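Local coordinates for protein pngf-ii (Elizabethkingia meningoseptica, PDB 4R4X) that probably hydrolyses the amide link between asparagine and N-linked glycans, releasing the sugar chains from glycoproteins as a peptide:N-glycosidase, at residues N213-L218 against I350-K355. Residues are numbered along the deposited sequence; the frame is centred on the assembly and turned at random.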
ATOM      1  N   ASN A 213     -27.621  -1.094  -7.713  1.00 15.21           N
ATOM      2  CA  ASN A 213     -27.774  -1.772  -8.989  1.00 15.95           C
ATOM      3  C   ASN A 213     -26.428  -2.225  -9.566  1.00 16.21           C
ATOM      4  O   ASN A 213     -26.277  -2.310 -10.775  1.00 18.45           O
ATOM      5  CB  ASN A 213     -28.506  -0.843  -9.969  1.00 17.42           C
ATOM      6  CG  ASN A 213     -29.591  -1.552 -10.759  1.00 18.32           C
ATOM      7  OD1 ASN A 213     -30.374  -2.298 -10.201  1.00 17.53           O
ATOM      8  ND2 ASN A 213     -29.648  -1.305 -12.064  1.00 19.09           N
ATOM      9  N   GLY A 214     -25.470  -2.519  -8.681  1.00 15.18           N
ATOM     10  CA  GLY A 214     -24.141  -3.015  -9.042  1.00 15.16           C
ATOM     11  C   GLY A 214     -22.996  -2.004  -8.866  1.00 13.69           C
ATOM     12  O   GLY A 214     -21.827  -2.359  -9.016  1.00 13.57           O
ATOM     13  N   THR A 215     -23.323  -0.752  -8.575  1.00 12.94           N
ATOM     14  CA  THR A 215     -22.306   0.302  -8.487  1.00 12.82           C
ATOM     15  C   THR A 215     -21.550   0.322  -7.155  1.00 12.33           C
ATOM     16  O   THR A 215     -20.531   1.003  -7.026  1.00 11.71           O
ATOM     17  CB  THR A 215     -22.925   1.678  -8.742  1.00 13.03           C
ATOM     18  OG1 THR A 215     -23.958   1.935  -7.787  1.00 13.67           O
ATOM     19  CG2 THR A 215     -23.484   1.762 -10.142  1.00 12.96           C
ATOM     20  N   ILE A 216     -22.041  -0.438  -6.181  1.00 12.58           N
ATOM     21  CA  ILE A 216     -21.418  -0.538  -4.852  1.00 13.53           C
ATOM     22  C   ILE A 216     -21.222  -2.009  -4.507  1.00 13.88           C
ATOM     23  O   ILE A 216     -22.178  -2.791  -4.579  1.00 13.64           O
ATOM     24  CB  ILE A 216     -22.313   0.080  -3.773  1.00 13.79           C
ATOM     25  CG1 ILE A 216     -22.711   1.519  -4.134  1.00 13.90           C
ATOM     26  CG2 ILE A 216     -21.626   0.045  -2.419  1.00 14.00           C
ATOM     27  CD1 ILE A 216     -23.961   2.001  -3.404  1.00 14.25           C
ATOM     28  N   ILE A 217     -19.987  -2.385  -4.194  1.00 13.74           N
ATOM     29  CA  ILE A 217     -19.685  -3.713  -3.675  1.00 14.50           C
ATOM     30  C   ILE A 217     -19.112  -3.599  -2.253  1.00 15.55           C
ATOM     31  O   ILE A 217     -18.273  -2.723  -1.969  1.00 15.53           O
ATOM     32  CB  ILE A 217     -18.735  -4.518  -4.599  1.00 14.34           C
ATOM     33  CG1 ILE A 217     -17.404  -3.796  -4.819  1.00 14.85           C
ATOM     34  CG2 ILE A 217     -19.406  -4.770  -5.950  1.00 15.43           C
ATOM     35  CD1 ILE A 217     -16.465  -4.515  -5.765  1.00 14.65           C
ATOM     36  N   LEU A 218     -19.519  -4.514  -1.377  1.00 15.33           N
ATOM     37  CA  LEU A 218     -19.223  -4.392   0.057  1.00 17.13           C
ATOM     38  C   LEU A 218     -18.947  -5.760   0.673  1.00 16.84           C
ATOM     39  O   LEU A 218     -19.601  -6.725   0.319  1.00 16.65           O
ATOM     40  CB  LEU A 218     -20.439  -3.785   0.757  1.00 19.15           C
ATOM     41  CG  LEU A 218     -20.213  -3.302   2.187  1.00 21.70           C
ATOM     42  CD1 LEU A 218     -19.463  -1.994   2.152  1.00 22.53           C
ATOM     43  CD2 LEU A 218     -21.516  -3.076   2.948  1.00 23.01           C
ATOM     44  N   ILE A 350     -18.117   2.768  -7.832  1.00 13.55           N
ATOM     45  CA  ILE A 350     -17.870   3.536  -9.058  1.00 13.65           C
ATOM     46  C   ILE A 350     -19.238   3.864  -9.671  1.00 14.01           C
ATOM     47  O   ILE A 350     -19.951   2.976 -10.149  1.00 14.20           O
ATOM     48  CB  ILE A 350     -16.985   2.782 -10.073  1.00 13.74           C
ATOM     49  CG1 ILE A 350     -15.624   2.435  -9.454  1.00 13.84           C
ATOM     50  CG2 ILE A 350     -16.798   3.655 -11.317  1.00 14.11           C
ATOM     51  CD1 ILE A 350     -14.760   1.516 -10.294  1.00 14.34           C
ATOM     52  N   GLY A 351     -19.614   5.138  -9.631  1.00 15.42           N
ATOM     53  CA  GLY A 351     -20.883   5.568 -10.160  1.00 16.38           C
ATOM     54  C   GLY A 351     -20.861   5.467 -11.672  1.00 17.29           C
ATOM     55  O   GLY A 351     -20.132   6.204 -12.318  1.00 18.45           O
ATOM     56  N   ASN A 352     -21.670   4.574 -12.232  1.00 18.11           N
ATOM     57  CA  ASN A 352     -21.763   4.407 -13.658  1.00 18.85           C
ATOM     58  C   ASN A 352     -23.138   3.861 -14.048  1.00 20.74           C
ATOM     59  O   ASN A 352     -23.895   3.390 -13.199  1.00 19.14           O
ATOM     60  CB  ASN A 352     -20.666   3.455 -14.160  1.00 18.99           C
ATOM     61  CG  ASN A 352     -20.934   1.996 -13.797  1.00 19.82           C
ATOM     62  OD1 ASN A 352     -21.492   1.224 -14.604  1.00 20.78           O
ATOM     63  ND2 ASN A 352     -20.554   1.609 -12.593  1.00 19.21           N
ATOM     64  N   TYR A 353     -23.427   3.882 -15.347  1.00 23.29           N
ATOM     65  CA  TYR A 353     -24.728   3.409 -15.871  1.00 24.48           C
ATOM     66  C   TYR A 353     -24.483   2.351 -16.935  1.00 24.53           C
ATOM     67  O   TYR A 353     -25.343   2.105 -17.772  1.00 25.28           O
ATOM     68  CB  TYR A 353     -25.567   4.575 -16.447  1.00 26.54           C
ATOM     69  CG  TYR A 353     -26.245   5.429 -15.383  1.00 28.93           C
ATOM     70  CD1 TYR A 353     -27.392   4.974 -14.725  1.00 29.30           C
ATOM     71  CD2 TYR A 353     -25.720   6.681 -15.006  1.00 29.49           C
ATOM     72  CE1 TYR A 353     -28.012   5.739 -13.740  1.00 29.64           C
ATOM     73  CE2 TYR A 353     -26.333   7.454 -14.022  1.00 29.34           C
ATOM     74  CZ  TYR A 353     -27.481   6.985 -13.395  1.00 30.89           C
ATOM     75  OH  TYR A 353     -28.116   7.733 -12.407  1.00 31.04           O
ATOM     76  N   ASP A 354     -23.330   1.694 -16.883  1.00 23.46           N
ATOM     77  CA  ASP A 354     -22.938   0.762 -17.932  1.00 22.18           C
ATOM     78  C   ASP A 354     -23.090  -0.707 -17.540  1.00 21.95           C
ATOM     79  O   ASP A 354     -22.608  -1.131 -16.481  1.00 19.76           O
ATOM     80  CB  ASP A 354     -21.475   0.999 -18.339  1.00 22.17           C
ATOM     81  CG  ASP A 354     -21.149   0.347 -19.656  1.00 23.04           C
ATOM     82  OD1 ASP A 354     -21.542   0.942 -20.680  1.00 26.93           O
ATOM     83  OD2 ASP A 354     -20.570  -0.758 -19.683  1.00 22.34           O
ATOM     84  N   LYS A 355     -23.689  -1.506 -18.425  1.00 21.06           N
ATOM     85  CA  LYS A 355     -23.863  -2.930 -18.149  1.00 22.37           C
ATOM     86  C   LYS A 355     -22.538  -3.685 -18.008  1.00 20.10           C
ATOM     87  O   LYS A 355     -22.444  -4.680 -17.273  1.00 18.47           O
ATOM     88  CB  LYS A 355     -24.694  -3.587 -19.262  1.00 27.86           C
ATOM     89  CG  LYS A 355     -25.071  -5.037 -18.976  1.00 33.78           C
ATOM     90  CD  LYS A 355     -25.948  -5.657 -20.068  1.00 39.66           C
ATOM     91  CE  LYS A 355     -27.269  -4.911 -20.292  1.00 43.86           C
ATOM     92  NZ  LYS A 355     -28.089  -4.746 -19.048  1.00 46.06           N
TER
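Thr215 meets Ile350 and Asn352 where two antiparallel strands, 216-222 and 343-350, reach the end of their pairing in a beta-sheet of the peptide:N-glycosidase F part of the chain. Between these two segments the pairing rests on one backbone bond: Ile350 N donates to Thr215 O at 3.1 Å, in the carbonyl plane, with an angle of 150° at the hydrogen. Further along, Ile217 and Ala348 are hydrogen-bonded through their backbones. On its other flank Thr215 belongs to a classic beta bulge, since it and Ile216 both face Phe211 of strand 209-211.

The tight part is small and centres on the threonine methyl. Thr215 CG2 is 3.5 Å from Asn352 O. Thr215 CB lies equally close to Ile350 O, at 3.5 Å. With chi1 at 59°, OG1 sits between the backbone N and the carbonyl carbon, where it is hydrogen-bonded to Gly212 O, and CG2 is left anti to the carbonyl carbon to meet the second segment. Asn352 O is buried against this methyl and finds no hydrogen-bonding partner in the model.

The far side is looser. After Ile350 the chain is already in the loop that leads to strand 358-367; beyond Asn352, Tyr353 and Lys355 are exposed and do not touch residues 213-218. Within the loop the Asn352 amide makes two hydrogen bonds. Asn352 ND2 donates to Ile350 O at 2.9 Å; the oxygen lies near the amide plane, although ND2 stands above the carbonyl plane rather than on a lone pair. The same Asn352 ND2 is 3.8 Å from Thr215 CG2. At the amide's other end an Asx turn closes, as Asp354 N donates to Asn352 OD1 at 3.0 Å, tilted 18° from that side chain's carbonyl plane.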